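Local coordinates for protein peptidase M28 (PDB 3IIB) that probably acts as a zinc-dependent metallopeptidase of family M28, with carboxypeptidase or dipeptidase activity, and carries two zinc ions in its active site, at residues 53-58 and 236-241; 254-259 and 275-280; 266-271 and 409-414; 326-331 and 424-429. One frame throughout, in Å; residues are numbered along the deposited sequence.

How the interactions relate
Interactions 1, 2 and 4 each press a helix against the same sheet, and interaction 3 lies at the end of two of those helices. Interactions 1 and 2, with centres 10 Å apart, join where Leu-55 CD2 meets Thr-278 CG2 at 3.6 Å. Interactions 2 and 4, also 10 Å apart, use neighbouring parallel strands, and Gly-255 N lies 2.8 Å from Ala-328 O. Interaction 3 shares helix 267-285 with interaction 2 and helix 413-432 with interaction 4. The zinc ion of chain C ties three of them together: interaction 2 gives it His-257, interaction 3 Asp-269 and interaction 4 Asp-331. Interaction 1 stands back, with the side chain of Val-238 about 10 Å from that of His-257.

Interaction 1: 53-58 and 236-241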
loop_
_atom_site.group_PDB
_atom_site.type_symbol
_atom_site.label_atom_id
_atom_site.label_comp_id
_atom_site.label_asym_id
_atom_site.label_seq_id
_atom_site.Cartn_x
_atom_site.Cartn_y
_atom_site.Cartn_z
ATOM N N ALA A 53 17.978 -14.391 23.428
ATOM C CA ALA A 53 19.211 -13.621 23.464
ATOM C C ALA A 53 18.890 -12.193 23.911
ATOM O O ALA A 53 19.627 -11.612 24.694
ATOM C CB ALA A 53 19.911 -13.621 22.063
ATOM N N LYS A 54 17.789 -11.645 23.403
ATOM C CA LYS A 54 17.447 -10.275 23.707
ATOM C C LYS A 54 17.149 -10.119 25.157
ATOM O O LYS A 54 17.616 -9.174 25.803
ATOM C CB LYS A 54 16.270 -9.806 22.843
ATOM C CG LYS A 54 15.874 -8.335 23.047
ATOM C CD LYS A 54 16.977 -7.387 22.552
ATOM C CE LYS A 54 17.281 -7.524 21.062
ATOM N NZ LYS A 54 18.323 -6.543 20.609
ATOM N N LEU A 55 16.344 -11.027 25.693
ATOM C CA LEU A 55 15.963 -10.928 27.098
ATOM C C LEU A 55 17.165 -11.138 27.996
ATOM O O LEU A 55 17.314 -10.435 28.994
ATOM C CB LEU A 55 14.835 -11.909 27.416
ATOM C CG LEU A 55 13.552 -11.558 26.654
ATOM C CD1 LEU A 55 12.581 -12.723 26.623
ATOM C CD2 LEU A 55 12.889 -10.291 27.184
ATOM N N GLN A 56 18.036 -12.084 27.639
ATOM C CA GLN A 56 19.274 -12.250 28.398
ATOM C C GLN A 56 20.141 -10.999 28.376
ATOM O O GLN A 56 20.729 -10.602 29.404
ATOM C CB GLN A 56 20.074 -13.441 27.861
ATOM C CG GLN A 56 19.402 -14.774 28.142
ATOM C CD GLN A 56 20.051 -15.924 27.415
ATOM O OE1 GLN A 56 20.714 -15.740 26.396
ATOM N NE2 GLN A 56 19.855 -17.125 27.930
ATOM N N SER A 57 20.208 -10.364 27.208
ATOM C CA SER A 57 21.047 -9.206 27.025
ATOM C C SER A 57 20.529 -8.022 27.851
ATOM O O SER A 57 21.275 -7.109 28.219
ATOM C CB SER A 57 21.155 -8.821 25.524
ATOM O OG SER A 57 20.038 -7.998 25.128
ATOM N N LEU A 58 19.226 -8.012 28.119
ATOM C CA LEU A 58 18.650 -6.965 28.931
ATOM C C LEU A 58 18.777 -7.246 30.432
ATOM O O LEU A 58 18.402 -6.416 31.252
ATOM C CB LEU A 58 17.177 -6.760 28.555
ATOM C CG LEU A 58 16.984 -6.235 27.134
ATOM C CD1 LEU A 58 15.515 -6.321 26.707
ATOM C CD2 LEU A 58 17.512 -4.801 27.055
ATOM N N TYR A 236 7.822 -22.310 21.023
ATOM C CA TYR A 236 8.030 -22.024 22.424
ATOM C C TYR A 236 7.440 -20.684 22.838
ATOM O O TYR A 236 7.579 -19.691 22.101
ATOM C CB TYR A 236 9.521 -21.972 22.755
ATOM C CG TYR A 236 10.208 -23.291 22.514
ATOM C CD1 TYR A 236 10.706 -23.611 21.262
ATOM C CD2 TYR A 236 10.318 -24.224 23.525
ATOM C CE1 TYR A 236 11.296 -24.851 21.039
ATOM C CE2 TYR A 236 10.902 -25.437 23.311
ATOM C CZ TYR A 236 11.376 -25.744 22.064
ATOM O OH TYR A 236 11.977 -26.943 21.842
ATOM N N ASN A 237 6.794 -20.699 24.003
ATOM C CA ASN A 237 6.537 -19.479 24.786
ATOM C C ASN A 237 7.870 -19.071 25.390
ATOM O O ASN A 237 8.574 -19.906 25.980
ATOM C CB ASN A 237 5.510 -19.761 25.886
ATOM C CG ASN A 237 4.105 -20.035 25.349
ATOM O OD1 ASN A 237 3.710 -19.525 24.297
ATOM N ND2 ASN A 237 3.330 -20.810 26.111
ATOM N N VAL A 238 8.243 -17.802 25.228
ATOM C CA VAL A 238 9.507 -17.300 25.726
ATOM C C VAL A 238 9.209 -16.386 26.890
ATOM O O VAL A 238 8.341 -15.478 26.777
ATOM C CB VAL A 238 10.284 -16.556 24.617
ATOM C CG1 VAL A 238 11.557 -15.847 25.162
ATOM C CG2 VAL A 238 10.619 -17.500 23.466
ATOM N N ILE A 239 9.895 -16.630 28.012
ATOM C CA ILE A 239 9.508 -16.013 29.267
ATOM C C ILE A 239 10.720 -15.323 29.895
ATOM O O ILE A 239 11.854 -15.882 29.916
ATOM C CB ILE A 239 8.897 -17.038 30.212
ATOM C CG1 ILE A 239 7.583 -17.617 29.602
ATOM C CG2 ILE A 239 8.682 -16.391 31.622
ATOM C CD1 ILE A 239 7.024 -18.849 30.318
ATOM N N ALA A 240 10.470 -14.126 30.404
ATOM C CA ALA A 240 11.450 -13.425 31.256
ATOM C C ALA A 240 10.800 -12.905 32.497
ATOM O O ALA A 240 9.598 -12.552 32.522
ATOM C CB ALA A 240 12.091 -12.267 30.524
ATOM N N GLU A 241 11.606 -12.812 33.551
ATOM C CA GLU A 241 11.109 -12.349 34.829
ATOM C C GLU A 241 11.993 -11.284 35.451
ATOM O O GLU A 241 13.216 -11.321 35.350
ATOM C CB GLU A 241 10.946 -13.540 35.808
ATOM C CG GLU A 241 9.887 -14.532 35.388
ATOM C CD GLU A 241 9.801 -15.787 36.227
ATOM O OE1 GLU A 241 10.545 -15.925 37.229
ATOM O OE2 GLU A 241 8.947 -16.632 35.886
#
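In the zinc-exopeptidase fold of family M28, helices pack on a central beta-sheet, and here helix 42-57 meets strand 220-242 where Leu-55 lies over Val-238 and Ala-240. These two residues, two apart on the strand, both turn toward the helix, while Ile-239 between them points to the other side. With CG opposite the carbonyl carbon (chi1 -65°), Leu-55 sends its forked end onto the sheet. Leu-55 CD1 makes the closest approach, 3.6 Å from Val-238 CG1, where the two side chains meet at a slant. The same Leu-55 CD1 is 4.0 Å from Ala-240 CB, and Leu-55 CD2 is equally far from that CB, so both methyls share the alanine. Small Ala-240 lets the broad leucine end settle close to the strand, and beta-branched Val-238 suits an extended backbone. Around them, Val-63, Leu-299 and Thr-278 also touch Leu-55. Shortening Leu-55 to an alanine would remove the methyls that Val-238 CG1 and Ala-240 CB touch and is likely to open a gap above Ala-240. No hydrogen bond crosses the contact, so these buried residues hold helix to strand by close apolar fit and the exclusion of water.

Interaction 2: 254-259 and 275-280; sequences IGAHLD and AIVTAA. With ZN (zinc ion), chain C.
Val-277 is where helix 267-285 rests on strand 247-257, against Ile-254, Gly-255 and Ala-256; the short segments are roughly antiparallel, with 146° between their N-to-C directions and their axes 7.6 Å apart. Along the helix, Ala-275 points away from the strand, its methyl small enough to sit against Ile-26 and Val-27. Ile-276 is turned to one side, toward Leu-416 and Tyr-423 of helix 413-432. Val-277 then faces the strand. Its CG1, opposite its own carbonyl carbon (chi1 -58°), comes within 3.3 Å of Gly-255 O, while Val-277 CG2 reaches Ala-256 CB at 4.1 Å. Ile-254 and Val-277 lie alongside, pointing opposite ways, with Ile-254 CD1 3.7 Å from Val-277 O. A compact, branched valine thus touches three successive strand residues, and Ala-256 is short enough to fit beneath it. A glycine in its place would probably leave a gap above Gly-255, Ala-256 CB losing its methyl partner and Ile-254 keeping only the backbone oxygen. Thr-278 points away again, its hydroxyl bonding back to Val-274 O. Ala-280, nearly one turn beyond Val-277, faces the strand once more and touches Tyr-423. At the strand's end, His-257 NE2 binds the zinc ion of chain C at 2.2 Å, while ND1 makes weak hydrogen bonds to Asp-259 O and OD1, which help fix the imidazole. The contact lies within the beta-alpha-beta unit of strand 247-257, helix 267-285 and strand 293-300, with strand 324-329 on the other side of strand 247-257 and helices 22-33 and 413-432 against the helix.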
loop_
_atom_site.group_PDB
_atom_site.type_symbol
_atom_site.label_atom_id
_atom_site.label_comp_id
_atom_site.label_asym_id
_atom_site.label_seq_id
_atom_site.Cartn_x
_atom_site.Cartn_y
_atom_site.Cartn_z
ATOM N N ILE A 254 2.643 -9.766 31.976
ATOM C CA ILE A 254 2.417 -8.837 30.875
ATOM C C ILE A 254 2.948 -9.527 29.624
ATOM O O ILE A 254 4.073 -10.065 29.594
ATOM C CB ILE A 254 3.044 -7.426 31.139
ATOM C CG1 ILE A 254 4.556 -7.523 31.402
ATOM C CG2 ILE A 254 2.241 -6.630 32.287
ATOM C CD1 ILE A 254 5.226 -6.111 31.555
ATOM N N GLY A 255 2.086 -9.589 28.627
ATOM C CA GLY A 255 2.357 -10.434 27.477
ATOM C C GLY A 255 2.226 -9.768 26.124
ATOM O O GLY A 255 1.701 -8.651 25.972
ATOM N N ALA A 256 2.664 -10.520 25.124
ATOM C CA ALA A 256 2.485 -10.197 23.711
ATOM C C ALA A 256 2.634 -11.520 22.993
ATOM O O ALA A 256 3.036 -12.522 23.624
ATOM C CB ALA A 256 3.585 -9.186 23.224
ATOM N N HIS A 257 2.396 -11.565 21.684
ATOM C CA HIS A 257 2.779 -12.791 20.922
ATOM C C HIS A 257 3.974 -12.523 20.034
ATOM O O HIS A 257 4.091 -11.446 19.490
ATOM C CB HIS A 257 1.616 -13.417 20.136
ATOM C CG HIS A 257 1.010 -12.563 19.069
ATOM N ND1 HIS A 257 1.348 -12.691 17.741
ATOM C CD2 HIS A 257 0.008 -11.646 19.115
ATOM C CE1 HIS A 257 0.630 -11.845 17.022
ATOM N NE2 HIS A 257 -0.199 -11.206 17.830
ATOM N N LEU A 258 4.863 -13.518 19.920
ATOM C CA LEU A 258 6.110 -13.398 19.183
ATOM C C LEU A 258 5.932 -13.778 17.741
ATOM O O LEU A 258 6.745 -13.387 16.871
ATOM C CB LEU A 258 7.172 -14.312 19.831
ATOM C CG LEU A 258 8.600 -14.229 19.280
ATOM C CD1 LEU A 258 9.112 -12.766 19.283
ATOM C CD2 LEU A 258 9.517 -15.188 20.057
ATOM N N ASP A 259 4.895 -14.556 17.448
ATOM C CA ASP A 259 4.720 -15.014 16.071
ATOM C C ASP A 259 4.003 -13.939 15.233
ATOM O O ASP A 259 3.426 -12.984 15.778
ATOM C CB ASP A 259 3.955 -16.333 16.037
ATOM C CG ASP A 259 2.471 -16.182 16.483
ATOM O OD1 ASP A 259 2.214 -15.576 17.556
ATOM O OD2 ASP A 259 1.555 -16.671 15.775
ATOM N N ALA A 275 7.823 -5.365 22.036
ATOM C CA ALA A 275 8.674 -4.254 22.453
ATOM C C ALA A 275 8.075 -3.529 23.609
ATOM O O ALA A 275 8.805 -3.093 24.511
ATOM C CB ALA A 275 8.903 -3.283 21.298
ATOM N N ILE A 276 6.751 -3.373 23.594
ATOM C CA ILE A 276 6.076 -2.607 24.646
ATOM C C ILE A 276 6.271 -3.298 25.976
ATOM O O ILE A 276 6.738 -2.677 26.951
ATOM C CB ILE A 276 4.587 -2.422 24.311
ATOM C CG1 ILE A 276 4.438 -1.365 23.222
ATOM C CG2 ILE A 276 3.772 -2.032 25.569
ATOM C CD1 ILE A 276 3.104 -1.454 22.426
ATOM N N VAL A 277 5.918 -4.593 26.040
ATOM C CA VAL A 277 6.001 -5.308 27.342
ATOM C C VAL A 277 7.447 -5.562 27.781
ATOM O O VAL A 277 7.774 -5.408 28.986
ATOM C CB VAL A 277 5.132 -6.585 27.414
ATOM C CG1 VAL A 277 3.634 -6.236 27.135
ATOM C CG2 VAL A 277 5.640 -7.712 26.478
ATOM N N THR A 278 8.341 -5.837 26.834
ATOM C CA THR A 278 9.783 -6.052 27.168
ATOM C C THR A 278 10.439 -4.768 27.666
ATOM O O THR A 278 11.117 -4.772 28.695
ATOM C CB THR A 278 10.562 -6.626 25.997
ATOM O OG1 THR A 278 9.935 -7.843 25.579
ATOM C CG2 THR A 278 12.020 -6.940 26.399
ATOM N N ALA A 279 10.244 -3.668 26.936
ATOM C CA ALA A 279 10.784 -2.378 27.376
ATOM C C ALA A 279 10.208 -1.935 28.719
ATOM O O ALA A 279 10.958 -1.465 29.582
ATOM C CB ALA A 279 10.564 -1.265 26.305
ATOM N N ALA A 280 8.900 -2.084 28.909
ATOM C CA ALA A 280 8.255 -1.732 30.198
ATOM C C ALA A 280 8.897 -2.506 31.350
ATOM O O ALA A 280 9.235 -1.931 32.391
ATOM C CB ALA A 280 6.735 -1.965 30.143
HETATM ZN ZN ZN C . -1.897 -10.042 17.144
HETATM O O HOH W 1 -2.783 -11.424 16.100
HETATM O O HOH W 2 -3.808 -8.688 16.724
#

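Interaction 3: 266-271 and 409-414. With ZN (zinc ion), chain B; ZN (zinc ion), chain C.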
loop_
_atom_site.group_PDB
_atom_site.type_symbol
_atom_site.label_atom_id
_atom_site.label_comp_id
_atom_site.label_asym_id
_atom_site.label_seq_id
_atom_site.Cartn_x
_atom_site.Cartn_y
_atom_site.Cartn_z
ATOM N N GLY A 266 5.746 -8.363 10.520
ATOM C CA GLY A 266 5.095 -8.477 11.800
ATOM C C GLY A 266 5.391 -7.328 12.722
ATOM O O GLY A 266 5.523 -7.522 13.933
ATOM N N ALA A 267 5.477 -6.117 12.171
ATOM C CA ALA A 267 5.852 -4.988 12.979
ATOM C C ALA A 267 4.741 -4.599 13.946
ATOM O O ALA A 267 5.001 -4.444 15.142
ATOM C CB ALA A 267 6.269 -3.763 12.111
ATOM N N ILE A 268 3.516 -4.390 13.480
ATOM C CA ILE A 268 2.512 -3.968 14.436
ATOM C C ILE A 268 1.784 -5.160 15.022
ATOM O O ILE A 268 1.224 -5.078 16.124
ATOM C CB ILE A 268 1.544 -2.888 13.835
ATOM C CG1 ILE A 268 0.590 -3.511 12.840
ATOM C CG2 ILE A 268 2.354 -1.707 13.210
ATOM C CD1 ILE A 268 -0.419 -2.540 12.243
ATOM N N ASP A 269 1.782 -6.283 14.283
ATOM C CA ASP A 269 1.162 -7.497 14.768
ATOM C C ASP A 269 2.214 -8.617 14.818
ATOM O O ASP A 269 2.367 -9.364 13.833
ATOM C CB ASP A 269 0.027 -7.917 13.843
ATOM C CG ASP A 269 -0.822 -9.016 14.436
ATOM O OD1 ASP A 269 -0.660 -9.314 15.643
ATOM O OD2 ASP A 269 -1.648 -9.609 13.702
ATOM N N ASP A 270 2.933 -8.762 15.918
ATOM C CA ASP A 270 2.803 -7.979 17.129
ATOM C C ASP A 270 4.189 -7.625 17.667
ATOM O O ASP A 270 4.456 -7.653 18.880
ATOM C CB ASP A 270 1.969 -8.786 18.155
ATOM C CG ASP A 270 1.624 -7.996 19.400
ATOM O OD1 ASP A 270 1.491 -6.738 19.307
ATOM O OD2 ASP A 270 1.475 -8.657 20.492
ATOM N N GLY A 271 5.088 -7.235 16.761
ATOM C CA GLY A 271 6.389 -6.763 17.162
ATOM C C GLY A 271 6.279 -5.579 18.107
ATOM O O GLY A 271 7.065 -5.444 19.056
ATOM N N ASP A 409 8.084 0.903 9.629
ATOM C CA ASP A 409 7.723 2.297 9.367
ATOM C C ASP A 409 6.266 2.637 9.652
ATOM O O ASP A 409 5.892 3.832 9.590
ATOM C CB ASP A 409 8.053 2.621 7.931
ATOM C CG ASP A 409 7.424 1.619 6.953
ATOM O OD1 ASP A 409 8.070 0.562 6.696
ATOM O OD2 ASP A 409 6.256 1.878 6.562
ATOM N N LYS A 410 5.441 1.620 9.912
ATOM C CA LYS A 410 4.070 1.842 10.332
ATOM C C LYS A 410 3.923 2.213 11.814
ATOM O O LYS A 410 2.860 2.653 12.209
ATOM C CB LYS A 410 3.184 0.657 9.998
ATOM C CG LYS A 410 3.183 0.259 8.477
ATOM C CD LYS A 410 3.001 1.458 7.512
ATOM C CE LYS A 410 2.961 1.010 6.040
ATOM N NZ LYS A 410 4.132 0.156 5.685
ATOM N N ILE A 411 4.965 2.008 12.608
ATOM C CA ILE A 411 4.936 2.295 14.048
ATOM C C ILE A 411 5.274 3.774 14.254
ATOM O O ILE A 411 6.306 4.254 13.754
ATOM C CB ILE A 411 5.964 1.405 14.781
ATOM C CG1 ILE A 411 5.491 -0.066 14.756
ATOM C CG2 ILE A 411 6.243 1.872 16.229
ATOM C CD1 ILE A 411 6.449 -0.981 15.377
ATOM N N ASN A 412 4.385 4.474 14.955
ATOM C CA ASN A 412 4.613 5.825 15.398
ATOM C C ASN A 412 5.404 5.722 16.685
ATOM O O ASN A 412 4.882 5.168 17.650
ATOM C CB ASN A 412 3.284 6.534 15.676
ATOM C CG ASN A 412 3.465 7.952 16.189
ATOM O OD1 ASN A 412 4.098 8.198 17.209
ATOM N ND2 ASN A 412 2.904 8.904 15.470
ATOM N N PRO A 413 6.651 6.180 16.687
ATOM C CA PRO A 413 7.512 5.973 17.867
ATOM C C PRO A 413 6.979 6.633 19.126
ATOM O O PRO A 413 7.160 6.093 20.208
ATOM C CB PRO A 413 8.864 6.598 17.447
ATOM C CG PRO A 413 8.877 6.443 15.933
ATOM C CD PRO A 413 7.423 6.714 15.539
ATOM N N GLU A 414 6.360 7.804 18.989
ATOM C CA GLU A 414 5.812 8.486 20.162
ATOM C C GLU A 414 4.664 7.683 20.760
ATOM O O GLU A 414 4.560 7.574 21.981
ATOM C CB GLU A 414 5.355 9.910 19.845
ATOM C CG GLU A 414 6.497 10.848 19.463
HETATM ZN ZN ZN B . -2.676 -11.335 13.971
HETATM ZN ZN ZN C . -1.897 -10.042 17.144
HETATM O O HOH W 3 -4.710 -10.895 14.442
HETATM O O HOH W 1 -2.783 -11.424 16.100
HETATM O O HOH W 2 -3.808 -8.688 16.724
#
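Ile-411, Ile-268 and Ala-267 form the apolar join between the start of helix 267-285, which carries the bridging aspartate of the two-zinc site of this M28 peptidase, and the turn leading into helix 413-432. Ile-411 is the hub. Its CG1 packs against Ile-268 CG2 at 3.9 Å, the two side chains lying alongside and pointing opposite ways. Further out, Ile-411 CD1 reaches the helix start, 3.8 Å from Ala-267 O and 4.3 Å from Ala-267 CB; an alanine there is small enough to admit this methyl. In Ile-268 it is CG2, opposite the carbonyl carbon, that faces the turn, and it also lies 4.1 Å from Lys-410 CB. Lys-410 therefore gives only the root of its chain to this apolar patch. Bends at chi2 and chi4 lead its ammonium away, to a salt bridge with Asp-409 and hydrogen bonds to Asn-405 OD1 and to His-178 O of the second subunit, which places this edge of the contact at the dimer interface. Asp-406 holds the helix start as well, taking the backbone N-H groups of Ile-268 and Asp-269. The peptide bond between Asp-269 and Asp-270 is cis. Asp-269 spans both metals, OD1 binding the zinc ion of chain C at 2.1 Å and OD2 the zinc ion of chain B at 2.0 Å.

Interaction 4: 326-331 and 424-429. With ZN (zinc ion), chain C.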
loop_
_atom_site.group_PDB
_atom_site.type_symbol
_atom_site.label_atom_id
_atom_site.label_comp_id
_atom_site.label_asym_id
_atom_site.label_seq_id
_atom_site.Cartn_x
_atom_site.Cartn_y
_atom_site.Cartn_z
ATOM N N ILE A 326 -2.617 -10.738 38.258
ATOM C CA ILE A 326 -3.334 -10.146 37.136
ATOM C C ILE A 326 -2.528 -10.406 35.904
ATOM O O ILE A 326 -1.297 -10.537 35.981
ATOM C CB ILE A 326 -3.574 -8.642 37.340
ATOM C CG1 ILE A 326 -4.594 -8.109 36.319
ATOM C CG2 ILE A 326 -2.254 -7.870 37.252
ATOM C CD1 ILE A 326 -5.356 -6.838 36.808
ATOM N N ALA A 327 -3.211 -10.502 34.775
ATOM C CA ALA A 327 -2.577 -10.679 33.478
ATOM C C ALA A 327 -3.092 -9.663 32.457
ATOM O O ALA A 327 -4.259 -9.320 32.508
ATOM C CB ALA A 327 -2.861 -12.100 32.947
ATOM N N ALA A 328 -2.231 -9.220 31.528
ATOM C CA ALA A 328 -2.597 -8.288 30.444
ATOM C C ALA A 328 -1.703 -8.532 29.256
ATOM O O ALA A 328 -0.583 -9.029 29.414
ATOM C CB ALA A 328 -2.512 -6.803 30.867
ATOM N N GLU A 329 -2.214 -8.229 28.074
ATOM C CA GLU A 329 -1.470 -8.433 26.829
ATOM C C GLU A 329 -1.615 -7.248 25.883
ATOM O O GLU A 329 -2.723 -6.749 25.677
ATOM C CB GLU A 329 -1.925 -9.683 26.113
ATOM C CG GLU A 329 -1.243 -9.850 24.774
ATOM C CD GLU A 329 -1.523 -11.179 24.077
ATOM O OE1 GLU A 329 -2.711 -11.543 23.985
ATOM O OE2 GLU A 329 -0.540 -11.850 23.626
ATOM N N SER A 330 -0.493 -6.838 25.302
ATOM C CA SER A 330 -0.454 -5.814 24.247
ATOM C C SER A 330 -0.485 -6.543 22.888
ATOM O O SER A 330 0.495 -7.202 22.501
ATOM C CB SER A 330 0.802 -4.993 24.346
ATOM O OG SER A 330 0.832 -3.900 23.403
ATOM N N ASP A 331 -1.592 -6.410 22.177
ATOM C CA ASP A 331 -1.727 -6.997 20.818
ATOM C C ASP A 331 -2.792 -6.224 20.031
ATOM O O ASP A 331 -3.732 -6.799 19.507
ATOM C CB ASP A 331 -2.105 -8.463 20.870
ATOM C CG ASP A 331 -2.111 -9.093 19.498
ATOM O OD1 ASP A 331 -1.315 -8.642 18.665
ATOM O OD2 ASP A 331 -2.857 -10.043 19.262
ATOM N N ALA A 424 4.537 0.090 31.879
ATOM C CA ALA A 424 5.483 0.176 32.984
ATOM C C ALA A 424 4.741 0.596 34.259
ATOM O O ALA A 424 4.954 0.006 35.335
ATOM C CB ALA A 424 6.629 1.097 32.652
ATOM N N GLN A 425 3.869 1.593 34.150
ATOM C CA GLN A 425 3.043 2.011 35.264
ATOM C C GLN A 425 2.149 0.847 35.730
ATOM O O GLN A 425 2.036 0.561 36.924
ATOM C CB GLN A 425 2.148 3.204 34.906
ATOM C CG GLN A 425 2.930 4.478 34.612
ATOM C CD GLN A 425 2.085 5.724 34.509
ATOM O OE1 GLN A 425 0.920 5.645 34.145
ATOM N NE2 GLN A 425 2.661 6.877 34.865
ATOM N N PHE A 426 1.454 0.221 34.777
ATOM C CA PHE A 426 0.580 -0.899 35.111
ATOM C C PHE A 426 1.339 -2.004 35.839
ATOM O O PHE A 426 0.872 -2.506 36.879
ATOM C CB PHE A 426 -0.074 -1.454 33.832
ATOM C CG PHE A 426 -0.941 -2.662 34.059
ATOM C CD1 PHE A 426 -2.253 -2.513 34.466
ATOM C CD2 PHE A 426 -0.473 -3.948 33.803
ATOM C CE1 PHE A 426 -3.070 -3.617 34.637
ATOM C CE2 PHE A 426 -1.288 -5.050 34.005
ATOM C CZ PHE A 426 -2.576 -4.888 34.419
ATOM N N ALA A 427 2.444 -2.456 35.273
ATOM C CA ALA A 427 3.168 -3.576 35.852
ATOM C C ALA A 427 3.715 -3.171 37.228
ATOM O O ALA A 427 3.604 -3.934 38.160
ATOM C CB ALA A 427 4.278 -4.089 34.943
ATOM N N TRP A 428 4.220 -1.948 37.372
ATOM C CA TRP A 428 4.713 -1.514 38.680
ATOM C C TRP A 428 3.580 -1.387 39.709
ATOM O O TRP A 428 3.658 -1.933 40.814
ATOM C CB TRP A 428 5.508 -0.220 38.584
ATOM C CG TRP A 428 6.036 0.151 39.905
ATOM C CD1 TRP A 428 5.559 1.095 40.762
ATOM C CD2 TRP A 428 7.121 -0.486 40.568
ATOM N NE1 TRP A 428 6.294 1.091 41.934
ATOM C CE2 TRP A 428 7.265 0.133 41.830
ATOM C CE3 TRP A 428 7.988 -1.523 40.219
ATOM C CZ2 TRP A 428 8.235 -0.259 42.732
ATOM C CZ3 TRP A 428 8.940 -1.929 41.154
ATOM C CH2 TRP A 428 9.050 -1.291 42.378
ATOM N N VAL A 429 2.530 -0.650 39.387
ATOM C CA VAL A 429 1.426 -0.491 40.313
ATOM C C VAL A 429 0.816 -1.850 40.695
ATOM O O VAL A 429 0.625 -2.137 41.888
ATOM C CB VAL A 429 0.350 0.495 39.770
ATOM C CG1 VAL A 429 -0.857 0.497 40.670
ATOM C CG2 VAL A 429 0.947 1.940 39.679
HETATM ZN ZN ZN C . -1.897 -10.042 17.144
HETATM O O HOH W 2 -3.808 -8.688 16.724
HETATM O O HOH W 1 -2.783 -11.424 16.100
#
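The apolar contact rests on Phe-426, whose ring reaches from its helix to Ala-328 and Ile-326 on the strand. Phe-426 CE2 lies 3.8 Å from Ala-328 CB, and Phe-426 CZ lies 4.0 Å from that same methyl. On Ile-326 the ring meets two carbons: Phe-426 CZ is 4.1 Å from Ile-326 CG2 and 4.2 Å from Ile-326 CD1. Both partners stand oblique to the ring. Extension of the phenylalanine, with CG trans to the backbone N (chi1 177°), carries the far end of the ring to the sheet. A long aromatic suits the place because the backbones are well apart, the nearest CA atoms, of Ala-328 and Ala-427, being 9.2 Å from each other; the short Ala-328 lets the ring tip in, and Ile-326 adds bulk beside it. Strand 324-329 runs parallel to strand 247-257 in the main sheet of the zinc-exopeptidase fold, and helix 413-432 lies over it, with Ala-388 of strand 387-392 also touching Phe-426. Backbone hydrogen bonds tie Ala-328 to Leu-253 and Gly-255, while Ala-327 pairs with Pro-386 and Ala-388. Metal binding lies at the other end of the strand segment, well away from the phenylalanine. There Asp-331 grips the zinc ion of chain C with both carboxylate oxygens, OD1 at 2.1 Å and OD2 at 2.3 Å, and His-257 and Asp-269 bind the same ion. A water on that zinc donates a weak hydrogen bond to Asp-331 O.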